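Local coordinates for protein prolyl oligopeptidase (Novosphingobium capsulatum, PDB 1YR2) that probably hydrolyses oligopeptides on the carboxyl side of proline, and more slowly of alanine, as a serine peptidase of the S9A prolyl oligopeptidase family, at residues L223-A228 with Q243-H248; S186-V191 with W208-G213. All coordinates share one frame; numbering follows the deposited sequence.

Interaction 1 (L223-A228 with Q243-H248); sequences LYSRFA and QTVWLH
Arg226 lays the aliphatic part of its side chain over one face of the Trp246 indole. Its CD stands 3.9 Å from the centroid of the five-membered ring of Trp246, a CH-pi contact, while Arg226 CG comes within 3.4 Å of Trp246 CD1. With CG set between the backbone N and carbonyl carbon (chi1 62°), the arginine chain rises over the ring and then bends at chi3, lifting the guanidinium away from the indole face, toward Phe227 O. There NE and NH2 both donate to Phe227 O from the same face of that carbonyl; an arginine thus supplies methylenes for the ring and two N-H groups for the backbone. Trp246 is steadied by its own strand, since NE1 donates to Thr244 OG1 at 2.7 Å. Beneath these side chains, strands 221-226 and 244-249 pair antiparallel as the two inner strands of a four-stranded propeller blade, with Tyr224-Trp246 and Arg226-Thr244 as hydrogen-bonded pairs. The Tyr224 ring reaches Trp246 CB, 3.8 Å from CZ, but barely overlaps the indole; the hydroxyl of this buried tyrosine is bonded to Asp257 and Gln254. On the other face of the sheet, Leu223 CD2 meets Leu247 CD1 at 3.9 Å, branched aliphatic groups suited to this buried layer. Just before strand 244-249 begins, Gln243, extended with CG anti to its N (chi1 -174°), rests CB over the Phe227 ring, while its amide oxygen accepts from His271 N.

Interaction 2 (S186-V191 with W208-G213); sequences SDWRTV and WVKFSG
Two torsions set up a sandwich around Trp188: its own chi1 of -70° places CG, and with it the indole, anti to the carbonyl carbon, beside the backbone N, and the chain of Lys210, extended through chi2, bends at chi3 (51°) to bring CE and NZ over one face of that indole. Lys210 NZ lies 4.0 Å from the centroid of the Trp188 six-membered ring, a cation-pi contact to which CE adds a CH-pi contact. Against the opposite face comes the edge of Trp208, led by CE3, in a T-shaped pair: the centroids of the six-membered rings of Trp188 and Trp208 are 5.1 Å apart, their planes at 85°. Tryptophan suits the middle position because its broad indole presents a face to each neighbour. Alongside, Arg189 N donates to Val209 O at 2.8 Å, the one direct backbone hydrogen bond between these two segments, which lie on the third and fourth strands, the fourth at one edge, of a four-stranded propeller blade. Waters span the flanks: one links Asp187 O to Phe211 N, the other Arg189 O to Trp208 N. Farther along, Val191 CG2 packs on Val209 CG2 at 3.9 Å, while Arg189 turns its guanidinium away to a salt bridge with Asp166. Lys210 NZ, 5.9 Å from Asp187 OD2, makes no salt bridge to it; the Trp188 and Phe227 rings and Asn240 OD1 probably contribute to stabilising its charge.

The two contacts belong to successive four-stranded blades of the beta-propeller and follow one another in sequence, interaction 2 closing before interaction 1 opens; their centres are about 10 Å apart. The turn after strand 204-210 joins them. Ser212 OG lies 2.8 Å from Ser225 N, a probable hydrogen bond, and Gln243 NE2 stands 3.0 Å from Phe211 O, likewise probably bonded. Gln243, which covers Phe227, thus probably also holds the turn that follows strand 204-210. Arg226 CB packs 3.1 Å from Trp208 O. Both contacts lie in the propeller, away from the alpha/beta-hydrolase domain, where Ser575 is probably the nucleophile, on a nucleophile elbow.

Interaction 1 (L223-A228 with Q243-H248)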
loop_
_atom_site.group_PDB
_atom_site.type_symbol
_atom_site.label_atom_id
_atom_site.label_comp_id
_atom_site.label_asym_id
_atom_site.label_seq_id
_atom_site.Cartn_x
_atom_site.Cartn_y
_atom_site.Cartn_z
ATOM N N LEU A 223 3.370 3.099 30.891
ATOM C CA LEU A 223 2.541 4.252 30.522
ATOM C C LEU A 223 1.531 3.882 29.443
ATOM O O LEU A 223 1.857 3.182 28.477
ATOM C CB LEU A 223 3.413 5.377 29.945
ATOM C CG LEU A 223 4.354 6.069 30.899
ATOM C CD1 LEU A 223 5.444 6.806 30.132
ATOM C CD2 LEU A 223 3.621 7.039 31.774
ATOM N N TYR A 224 0.317 4.385 29.610
ATOM C CA TYR A 224 -0.778 4.088 28.715
ATOM C C TYR A 224 -1.776 5.250 28.744
ATOM O O TYR A 224 -1.724 6.125 29.605
ATOM C CB TYR A 224 -1.463 2.770 29.126
ATOM C CG TYR A 224 -2.221 2.822 30.449
ATOM C CD1 TYR A 224 -1.555 2.682 31.681
ATOM C CD2 TYR A 224 -3.594 3.002 30.479
ATOM C CE1 TYR A 224 -2.245 2.750 32.863
ATOM C CE2 TYR A 224 -4.288 3.107 31.674
ATOM C CZ TYR A 224 -3.608 2.920 32.868
ATOM O OH TYR A 224 -4.322 2.955 34.042
ATOM N N SER A 225 -2.664 5.269 27.770
ATOM C CA SER A 225 -3.712 6.265 27.718
ATOM C C SER A 225 -5.070 5.611 27.880
ATOM O O SER A 225 -5.285 4.480 27.444
ATOM C CB SER A 225 -3.651 7.017 26.389
ATOM O OG SER A 225 -2.363 7.621 26.223
ATOM N N ARG A 226 -5.965 6.317 28.567
ATOM C CA ARG A 226 -7.283 5.823 28.881
ATOM C C ARG A 226 -8.303 6.980 28.937
ATOM O O ARG A 226 -7.929 8.146 28.908
ATOM C CB ARG A 226 -7.295 5.090 30.204
ATOM C CG ARG A 226 -6.930 5.936 31.434
ATOM C CD ARG A 226 -7.322 5.253 32.769
ATOM N NE ARG A 226 -8.771 5.308 32.882
ATOM C CZ ARG A 226 -9.502 4.688 33.814
ATOM N NH1 ARG A 226 -8.899 4.005 34.781
ATOM N NH2 ARG A 226 -10.838 4.795 33.775
ATOM N N PHE A 227 -9.565 6.599 29.045
ATOM C CA PHE A 227 -10.693 7.509 29.189
ATOM C C PHE A 227 -11.462 7.156 30.455
ATOM O O PHE A 227 -11.279 6.096 31.012
ATOM C CB PHE A 227 -11.653 7.407 28.009
ATOM C CG PHE A 227 -11.062 7.876 26.715
ATOM C CD1 PHE A 227 -10.198 7.060 25.980
ATOM C CD2 PHE A 227 -11.375 9.127 26.221
ATOM C CE1 PHE A 227 -9.626 7.503 24.757
ATOM C CE2 PHE A 227 -10.813 9.565 25.042
ATOM C CZ PHE A 227 -9.920 8.728 24.303
ATOM N N ALA A 228 -12.329 8.058 30.896
ATOM C CA ALA A 228 -13.162 7.800 32.080
ATOM C C ALA A 228 -14.015 6.562 31.869
ATOM O O ALA A 228 -14.471 6.296 30.768
ATOM C CB ALA A 228 -14.060 8.989 32.388
ATOM N N GLN A 243 -9.052 12.203 27.096
ATOM C CA GLN A 243 -8.074 11.157 27.178
ATOM C C GLN A 243 -6.910 11.574 28.117
ATOM O O GLN A 243 -6.442 12.728 28.112
ATOM C CB GLN A 243 -7.533 10.832 25.791
ATOM C CG GLN A 243 -6.582 9.625 25.813
ATOM C CD GLN A 243 -6.097 9.201 24.419
ATOM O OE1 GLN A 243 -5.704 10.050 23.606
ATOM N NE2 GLN A 243 -6.162 7.875 24.139
ATOM N N THR A 244 -6.470 10.662 28.953
ATOM C CA THR A 244 -5.401 10.950 29.933
ATOM C C THR A 244 -4.320 9.866 29.950
ATOM O O THR A 244 -4.606 8.721 29.690
ATOM C CB THR A 244 -5.965 11.198 31.349
ATOM O OG1 THR A 244 -6.759 10.086 31.751
ATOM C CG2 THR A 244 -6.944 12.326 31.340
ATOM N N VAL A 245 -3.083 10.275 30.194
ATOM C CA VAL A 245 -1.930 9.380 30.278
ATOM C C VAL A 245 -1.725 9.048 31.759
ATOM O O VAL A 245 -1.733 9.955 32.574
ATOM C CB VAL A 245 -0.680 10.025 29.689
ATOM C CG1 VAL A 245 0.528 9.052 29.780
ATOM C CG2 VAL A 245 -0.907 10.417 28.291
ATOM N N TRP A 246 -1.640 7.750 32.068
ATOM C CA TRP A 246 -1.400 7.193 33.405
ATOM C C TRP A 246 -0.216 6.233 33.419
ATOM O O TRP A 246 0.200 5.723 32.360
ATOM C CB TRP A 246 -2.620 6.426 33.872
ATOM C CG TRP A 246 -3.839 7.219 34.036
ATOM C CD1 TRP A 246 -4.629 7.784 33.042
ATOM C CD2 TRP A 246 -4.469 7.563 35.280
ATOM N NE1 TRP A 246 -5.694 8.446 33.611
ATOM C CE2 TRP A 246 -5.638 8.308 34.973
ATOM C CE3 TRP A 246 -4.163 7.303 36.643
ATOM C CZ2 TRP A 246 -6.493 8.806 35.966
ATOM C CZ3 TRP A 246 -5.002 7.789 37.612
ATOM C CH2 TRP A 246 -6.161 8.542 37.276
ATOM N N LEU A 247 0.272 5.956 34.634
ATOM C CA LEU A 247 1.388 5.044 34.881
ATOM C C LEU A 247 0.838 3.918 35.735
ATOM O O LEU A 247 0.297 4.142 36.825
ATOM C CB LEU A 247 2.554 5.728 35.590
ATOM C CG LEU A 247 3.786 4.886 35.904
ATOM C CD1 LEU A 247 4.475 4.524 34.579
ATOM C CD2 LEU A 247 4.730 5.618 36.827
ATOM N N HIS A 248 0.990 2.701 35.244
ATOM C CA HIS A 248 0.656 1.531 36.025
ATOM C C HIS A 248 1.916 0.877 36.588
ATOM O O HIS A 248 2.830 0.517 35.828
ATOM C CB HIS A 248 -0.094 0.490 35.189
ATOM C CG HIS A 248 -0.394 -0.761 35.945
ATOM N ND1 HIS A 248 -1.214 -0.768 37.047
ATOM C CD2 HIS A 248 0.056 -2.038 35.796
ATOM C CE1 HIS A 248 -1.293 -2.002 37.526
ATOM N NE2 HIS A 248 -0.519 -2.787 36.799
#

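Interaction 2 (S186-V191 with W208-G213)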
loop_
_atom_site.group_PDB
_atom_site.type_symbol
_atom_site.label_atom_id
_atom_site.label_comp_id
_atom_site.label_asym_id
_atom_site.label_seq_id
_atom_site.Cartn_x
_atom_site.Cartn_y
_atom_site.Cartn_z
ATOM N N SER A 186 -14.774 -3.560 19.213
ATOM C CA SER A 186 -14.683 -2.401 20.107
ATOM C C SER A 186 -13.385 -1.602 19.943
ATOM O O SER A 186 -12.329 -2.153 19.635
ATOM C CB SER A 186 -14.800 -2.874 21.547
ATOM O OG SER A 186 -14.791 -1.774 22.408
ATOM N N ASP A 187 -13.455 -0.292 20.162
ATOM C CA ASP A 187 -12.234 0.543 20.259
ATOM C C ASP A 187 -11.570 0.464 21.635
ATOM O O ASP A 187 -10.438 0.901 21.793
ATOM C CB ASP A 187 -12.573 2.003 19.979
ATOM C CG ASP A 187 -12.917 2.265 18.535
ATOM O OD1 ASP A 187 -12.293 1.650 17.628
ATOM O OD2 ASP A 187 -13.774 3.122 18.236
ATOM N N TRP A 188 -12.308 -0.024 22.634
ATOM C CA TRP A 188 -11.754 -0.216 23.977
ATOM C C TRP A 188 -10.710 -1.353 23.907
ATOM O O TRP A 188 -10.820 -2.245 23.067
ATOM C CB TRP A 188 -12.841 -0.614 24.968
ATOM C CG TRP A 188 -13.857 0.488 25.331
ATOM C CD1 TRP A 188 -15.227 0.468 25.119
ATOM C CD2 TRP A 188 -13.576 1.728 25.991
ATOM N NE1 TRP A 188 -15.791 1.635 25.589
ATOM C CE2 TRP A 188 -14.809 2.422 26.138
ATOM C CE3 TRP A 188 -12.398 2.333 26.480
ATOM C CZ2 TRP A 188 -14.889 3.693 26.735
ATOM C CZ3 TRP A 188 -12.473 3.565 27.086
ATOM C CH2 TRP A 188 -13.726 4.242 27.221
ATOM N N ARG A 189 -9.741 -1.332 24.816
ATOM C CA ARG A 189 -8.755 -2.375 24.930
ATOM C C ARG A 189 -8.609 -2.768 26.378
ATOM O O ARG A 189 -8.921 -1.986 27.310
ATOM C CB ARG A 189 -7.426 -1.884 24.419
ATOM C CG ARG A 189 -7.390 -1.598 22.950
ATOM C CD ARG A 189 -7.529 -2.819 22.040
ATOM N NE ARG A 189 -7.434 -2.428 20.644
ATOM C CZ ARG A 189 -8.467 -2.073 19.892
ATOM N NH1 ARG A 189 -9.683 -2.023 20.386
ATOM N NH2 ARG A 189 -8.274 -1.727 18.645
ATOM N N THR A 190 -8.159 -3.990 26.596
ATOM C CA THR A 190 -7.755 -4.430 27.918
ATOM C C THR A 190 -6.273 -4.687 27.783
ATOM O O THR A 190 -5.875 -5.398 26.859
ATOM C CB THR A 190 -8.415 -5.721 28.319
ATOM O OG1 THR A 190 -9.849 -5.550 28.363
ATOM C CG2 THR A 190 -7.936 -6.168 29.779
ATOM N N VAL A 191 -5.445 -4.112 28.660
ATOM C CA VAL A 191 -4.019 -4.415 28.631
ATOM C C VAL A 191 -3.705 -5.492 29.642
ATOM O O VAL A 191 -4.113 -5.403 30.755
ATOM C CB VAL A 191 -3.183 -3.190 28.896
ATOM C CG1 VAL A 191 -1.713 -3.542 28.934
ATOM C CG2 VAL A 191 -3.449 -2.124 27.786
ATOM N N TRP A 208 -10.377 0.252 30.249
ATOM C CA TRP A 208 -10.728 1.566 29.681
ATOM C C TRP A 208 -9.607 2.206 28.911
ATOM O O TRP A 208 -9.524 3.425 28.770
ATOM C CB TRP A 208 -11.301 2.507 30.736
ATOM C CG TRP A 208 -12.303 1.807 31.558
ATOM C CD1 TRP A 208 -12.176 1.450 32.874
ATOM C CD2 TRP A 208 -13.554 1.284 31.112
ATOM N NE1 TRP A 208 -13.299 0.774 33.285
ATOM C CE2 TRP A 208 -14.166 0.657 32.227
ATOM C CE3 TRP A 208 -14.245 1.310 29.887
ATOM C CZ2 TRP A 208 -15.420 0.034 32.149
ATOM C CZ3 TRP A 208 -15.502 0.694 29.802
ATOM C CH2 TRP A 208 -16.077 0.067 30.933
ATOM N N VAL A 209 -8.746 1.355 28.374
ATOM C CA VAL A 209 -7.637 1.810 27.554
ATOM C C VAL A 209 -8.237 1.985 26.167
ATOM O O VAL A 209 -9.063 1.175 25.730
ATOM C CB VAL A 209 -6.573 0.740 27.540
ATOM C CG1 VAL A 209 -5.486 1.061 26.560
ATOM C CG2 VAL A 209 -6.014 0.524 28.948
ATOM N N LYS A 210 -7.865 3.047 25.495
ATOM C CA LYS A 210 -8.372 3.276 24.164
ATOM C C LYS A 210 -7.496 4.227 23.426
ATOM O O LYS A 210 -7.034 5.226 23.997
ATOM C CB LYS A 210 -9.824 3.786 24.204
ATOM C CG LYS A 210 -10.381 4.165 22.812
ATOM C CD LYS A 210 -11.887 4.452 22.762
ATOM C CE LYS A 210 -12.396 5.423 23.754
ATOM N NZ LYS A 210 -13.896 5.592 23.575
ATOM N N PHE A 211 -7.246 3.937 22.149
ATOM C CA PHE A 211 -6.368 4.808 21.348
ATOM C C PHE A 211 -5.047 5.121 22.053
ATOM O O PHE A 211 -4.634 6.284 22.132
ATOM C CB PHE A 211 -7.087 6.128 20.957
ATOM C CG PHE A 211 -8.368 5.916 20.202
ATOM C CD1 PHE A 211 -8.455 4.928 19.241
ATOM C CD2 PHE A 211 -9.464 6.752 20.434
ATOM C CE1 PHE A 211 -9.677 4.713 18.573
ATOM C CE2 PHE A 211 -10.652 6.568 19.775
ATOM C CZ PHE A 211 -10.758 5.520 18.840
ATOM N N SER A 212 -4.374 4.064 22.506
ATOM C CA SER A 212 -3.190 4.147 23.355
ATOM C C SER A 212 -1.953 3.493 22.761
ATOM O O SER A 212 -2.064 2.542 21.988
ATOM C CB SER A 212 -3.541 3.387 24.609
ATOM O OG SER A 212 -2.556 3.490 25.612
ATOM N N GLY A 213 -0.800 3.970 23.162
ATOM C CA GLY A 213 0.432 3.215 23.101
ATOM C C GLY A 213 0.606 2.265 24.257
ATOM O O GLY A 213 -0.263 2.125 25.129
HETATM O O HOH W 1 -7.963 1.465 20.848
HETATM O O HOH W 2 -11.585 -2.080 28.602
#